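PDB 5E3E: CdiI immunity protein from Yersinia kristensenii ATCC 33638, which probably neutralises its cognate CdiA contact-dependent inhibition toxin, a nuclease of the RNase A superfamily, by binding the toxin's C-terminal domain. Local coordinates for residues P8-L13 / L46-E51. Residues are numbered along the deposited sequence; the frame is centred on the assembly and turned at random.
Sequences PYLSYL and LQMKAE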
ATOM      1  N   PRO A   8      -0.075  11.116  -7.122  1.00 12.40           N
ATOM      2  CA  PRO A   8      -0.864  10.661  -5.980  1.00 12.16           C
ATOM      3  C   PRO A   8      -1.896   9.584  -6.331  1.00 11.92           C
ATOM      4  O   PRO A   8      -2.280   8.824  -5.460  1.00 11.67           O
ATOM      5  CB  PRO A   8      -1.549  11.945  -5.495  1.00 12.41           C
ATOM      6  CG  PRO A   8      -1.656  12.786  -6.711  1.00 12.49           C
ATOM      7  CD  PRO A   8      -0.372  12.511  -7.464  1.00 12.67           C
ATOM      8  N   TYR A   9      -2.400   9.570  -7.560  1.00 11.88           N
ATOM      9  CA  TYR A   9      -3.491   8.649  -7.907  1.00 12.09           C
ATOM     10  C   TYR A   9      -3.011   7.198  -8.008  1.00 12.00           C
ATOM     11  O   TYR A   9      -3.641   6.282  -7.501  1.00 11.98           O
ATOM     12  CB  TYR A   9      -4.279   9.122  -9.158  1.00 12.36           C
ATOM     13  CG  TYR A   9      -4.970  10.415  -8.878  1.00 12.83           C
ATOM     14  CD1 TYR A   9      -6.188  10.424  -8.226  1.00 13.10           C
ATOM     15  CD2 TYR A   9      -4.339  11.647  -9.096  1.00 12.99           C
ATOM     16  CE1 TYR A   9      -6.803  11.602  -7.870  1.00 13.50           C
ATOM     17  CE2 TYR A   9      -4.956  12.849  -8.725  1.00 13.43           C
ATOM     18  CZ  TYR A   9      -6.186  12.798  -8.090  1.00 13.69           C
ATOM     19  OH  TYR A   9      -6.849  13.949  -7.686  1.00 14.08           O
ATOM     20  N   LEU A  10      -1.888   7.007  -8.655  1.00 12.27           N
ATOM     21  CA  LEU A  10      -1.231   5.701  -8.676  1.00 12.46           C
ATOM     22  C   LEU A  10      -0.673   5.335  -7.322  1.00 12.14           C
ATOM     23  O   LEU A  10      -0.738   4.175  -6.928  1.00 11.81           O
ATOM     24  CB  LEU A  10      -0.116   5.643  -9.718  1.00 13.24           C
ATOM     25  CG  LEU A  10      -0.501   5.108 -11.064  1.00 14.13           C
ATOM     26  CD1 LEU A  10       0.710   5.206 -11.981  1.00 14.93           C
ATOM     27  CD2 LEU A  10      -1.007   3.655 -10.968  1.00 14.20           C
ATOM     28  N   SER A  11      -0.141   6.303  -6.587  1.00 12.08           N
ATOM     29  CA  SER A  11       0.339   6.004  -5.222  1.00 12.38           C
ATOM     30  C   SER A  11      -0.828   5.472  -4.362  1.00 11.89           C
ATOM     31  O   SER A  11      -0.654   4.551  -3.600  1.00 11.84           O
ATOM     32  CB  SER A  11       0.961   7.208  -4.564  1.00 12.96           C
ATOM     33  OG  SER A  11       2.101   7.592  -5.312  1.00 14.41           O
ATOM     34  N   TYR A  12      -2.019   6.063  -4.518  1.00 11.52           N
ATOM     35  CA  TYR A  12      -3.194   5.646  -3.767  1.00 11.33           C
ATOM     36  C   TYR A  12      -3.597   4.208  -4.119  1.00 11.10           C
ATOM     37  O   TYR A  12      -3.756   3.392  -3.204  1.00 11.09           O
ATOM     38  CB  TYR A  12      -4.363   6.601  -4.017  1.00 11.37           C
ATOM     39  CG  TYR A  12      -5.638   6.209  -3.326  1.00 11.53           C
ATOM     40  CD1 TYR A  12      -5.748   6.265  -1.939  1.00 11.76           C
ATOM     41  CD2 TYR A  12      -6.706   5.755  -4.041  1.00 11.70           C
ATOM     42  CE1 TYR A  12      -6.921   5.904  -1.290  1.00 12.00           C
ATOM     43  CE2 TYR A  12      -7.872   5.370  -3.406  1.00 11.89           C
ATOM     44  CZ  TYR A  12      -7.999   5.459  -2.036  1.00 12.07           C
ATOM     45  OH  TYR A  12      -9.197   5.093  -1.395  1.00 12.49           O
ATOM     46  N   LEU A  13      -3.752   3.897  -5.418  1.00 10.95           N
ATOM     47  CA  LEU A  13      -3.997   2.520  -5.827  1.00 11.13           C
ATOM     48  C   LEU A  13      -2.951   1.554  -5.253  1.00 10.99           C
ATOM     49  O   LEU A  13      -3.285   0.520  -4.720  1.00 10.89           O
ATOM     50  CB  LEU A  13      -4.000   2.369  -7.339  1.00 11.35           C
ATOM     51  CG  LEU A  13      -4.199   0.986  -7.942  1.00 11.59           C
ATOM     52  CD1 LEU A  13      -5.602   0.443  -7.590  1.00 11.79           C
ATOM     53  CD2 LEU A  13      -4.000   1.074  -9.451  1.00 11.97           C
ATOM     54  N   LEU A  46     -10.206   7.971 -13.514  1.00 14.77           N
ATOM     55  CA  LEU A  46      -9.712   8.681 -14.698  1.00 15.04           C
ATOM     56  C   LEU A  46      -8.397   9.409 -14.427  1.00 14.21           C
ATOM     57  O   LEU A  46      -7.557   9.476 -15.320  1.00 13.80           O
ATOM     58  CB  LEU A  46     -10.739   9.704 -15.230  1.00 16.41           C
ATOM     59  CG  LEU A  46     -11.949   9.009 -15.847  1.00 18.16           C
ATOM     60  CD1 LEU A  46     -12.990  10.062 -16.185  1.00 20.15           C
ATOM     61  CD2 LEU A  46     -11.559   8.235 -17.099  1.00 19.11           C
ATOM     62  N   GLN A  47      -8.202   9.924 -13.210  1.00 13.46           N
ATOM     63  CA  GLN A  47      -6.936  10.591 -12.883  1.00 13.19           C
ATOM     64  C   GLN A  47      -5.825   9.535 -12.698  1.00 13.03           C
ATOM     65  O   GLN A  47      -4.674   9.786 -13.039  1.00 12.72           O
ATOM     66  CB  GLN A  47      -7.100  11.459 -11.647  1.00 13.37           C
ATOM     67  CG  GLN A  47      -7.969  12.699 -11.953  1.00 13.76           C
ATOM     68  CD  GLN A  47      -8.219  13.589 -10.754  1.00 14.22           C
ATOM     69  OE1 GLN A  47      -7.630  14.672 -10.635  1.00 14.42           O
ATOM     70  NE2 GLN A  47      -9.084  13.145  -9.875  1.00 14.45           N
HETATM   71  N   MSE A  48      -6.190   8.360 -12.178  1.00 12.90           N
HETATM   72  CA  MSE A  48      -5.241   7.245 -12.067  1.00 13.52           C
HETATM   73  C   MSE A  48      -4.831   6.801 -13.470  1.00 13.14           C
HETATM   74  O   MSE A  48      -3.650   6.632 -13.749  1.00 12.74           O
HETATM   75  CB  MSE A  48      -5.845   6.137 -11.175  1.00 14.72           C
HETATM   76  CG  MSE A  48      -4.895   4.964 -10.876  1.00 16.17           C
HETATM   77 SE   MSE A  48      -4.834   3.708 -12.406  1.00 20.94          SE
HETATM   78  CE  MSE A  48      -6.644   2.952 -12.168  1.00 18.27           C
ATOM     79  N   LYS A  49      -5.797   6.669 -14.376  1.00 12.95           N
ATOM     80  CA  LYS A  49      -5.501   6.272 -15.747  1.00 13.33           C
ATOM     81  C   LYS A  49      -4.582   7.307 -16.406  1.00 12.88           C
ATOM     82  O   LYS A  49      -3.682   6.943 -17.156  1.00 12.80           O
ATOM     83  CB  LYS A  49      -6.794   6.075 -16.538  1.00 14.56           C
ATOM     84  CG  LYS A  49      -7.477   4.769 -16.126  1.00 15.49           C
ATOM     85  CD  LYS A  49      -8.913   4.630 -16.613  1.00 17.46           C
ATOM     86  CE  LYS A  49      -9.002   4.582 -18.093  1.00 19.66           C
ATOM     87  NZ  LYS A  49     -10.443   4.619 -18.474  1.00 21.56           N
ATOM     88  N   ALA A  50      -4.828   8.587 -16.154  1.00 12.39           N
ATOM     89  CA  ALA A  50      -3.958   9.640 -16.747  1.00 12.43           C
ATOM     90  C   ALA A  50      -2.515   9.458 -16.309  1.00 12.18           C
ATOM     91  O   ALA A  50      -1.610   9.602 -17.130  1.00 12.16           O
ATOM     92  CB  ALA A  50      -4.451  11.029 -16.399  1.00 12.52           C
ATOM     93  N   GLU A  51      -2.300   9.117 -15.039  1.00 11.94           N
ATOM     94  CA  GLU A  51      -0.934   8.831 -14.546  1.00 11.97           C
ATOM     95  C   GLU A  51      -0.304   7.597 -15.212  1.00 11.81           C
ATOM     96  O   GLU A  51       0.853   7.619 -15.579  1.00 11.72           O
ATOM     97  CB  GLU A  51      -0.906   8.683 -13.023  1.00 12.04           C
ATOM     98  CG  GLU A  51      -1.182   9.983 -12.311  1.00 12.47           C
ATOM     99  CD  GLU A  51      -0.989   9.902 -10.787  1.00 12.57           C
ATOM    100  OE1 GLU A  51      -0.542   8.854 -10.278  1.00 12.93           O
ATOM    101  OE2 GLU A  51      -1.310  10.907 -10.126  1.00 13.02           O
TER
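Pro8 brings CD to 3.2 Å from Glu51 OE2, in the first turn of helix 8-17. Proline suits this turn because it has no amide hydrogen to leave without a partner. The next two residues do have such hydrogens, and Glu51 takes both: Tyr9 N donates to OE2 at 3.1 Å, on the syn side but tilted out of the carboxylate plane, and Leu10 N to OE1 at 2.8 Å, from well above that plane. With one oxygen for each amide, the buried carboxylate is held against rotation, and the positive end of the helix dipole probably helps to stabilise its negative charge.

The Tyr9 ring meets that same OE2 at its edge, in plane. Its flat face suits an aliphatic neighbour: Gln47 CB stands 3.5 Å above the centroid, 6° off the normal, as a CH-pi contact. With CG anti to the carbonyl carbon and the chain extended beyond it, Gln47 runs on towards the phenol end, and its amide NE2 is tied back to Glu43 O.

Leu10 slides past Glu51 with CD1 on CB, while its CD2 lies 4.1 Å from SE of the selenomethionine Met48. Leu13, one turn after Tyr9, brings CD2 to 4.0 Å from the same selenium. Branched leucines suit this buried side, where the flexible Met48 chain bends at chi2 and chi3 to meet both; Tyr36 of helix 29-39 extends the apolar layer.

The axes of segments 8-13 and 46-51 pass 8.2 Å apart at a crossing angle of -106°: a steep helix pair in an all-helical immunity protein, joined where a glutamate within helix 42-56 accepts hydrogen bonds from two first-turn amides of helix 8-17.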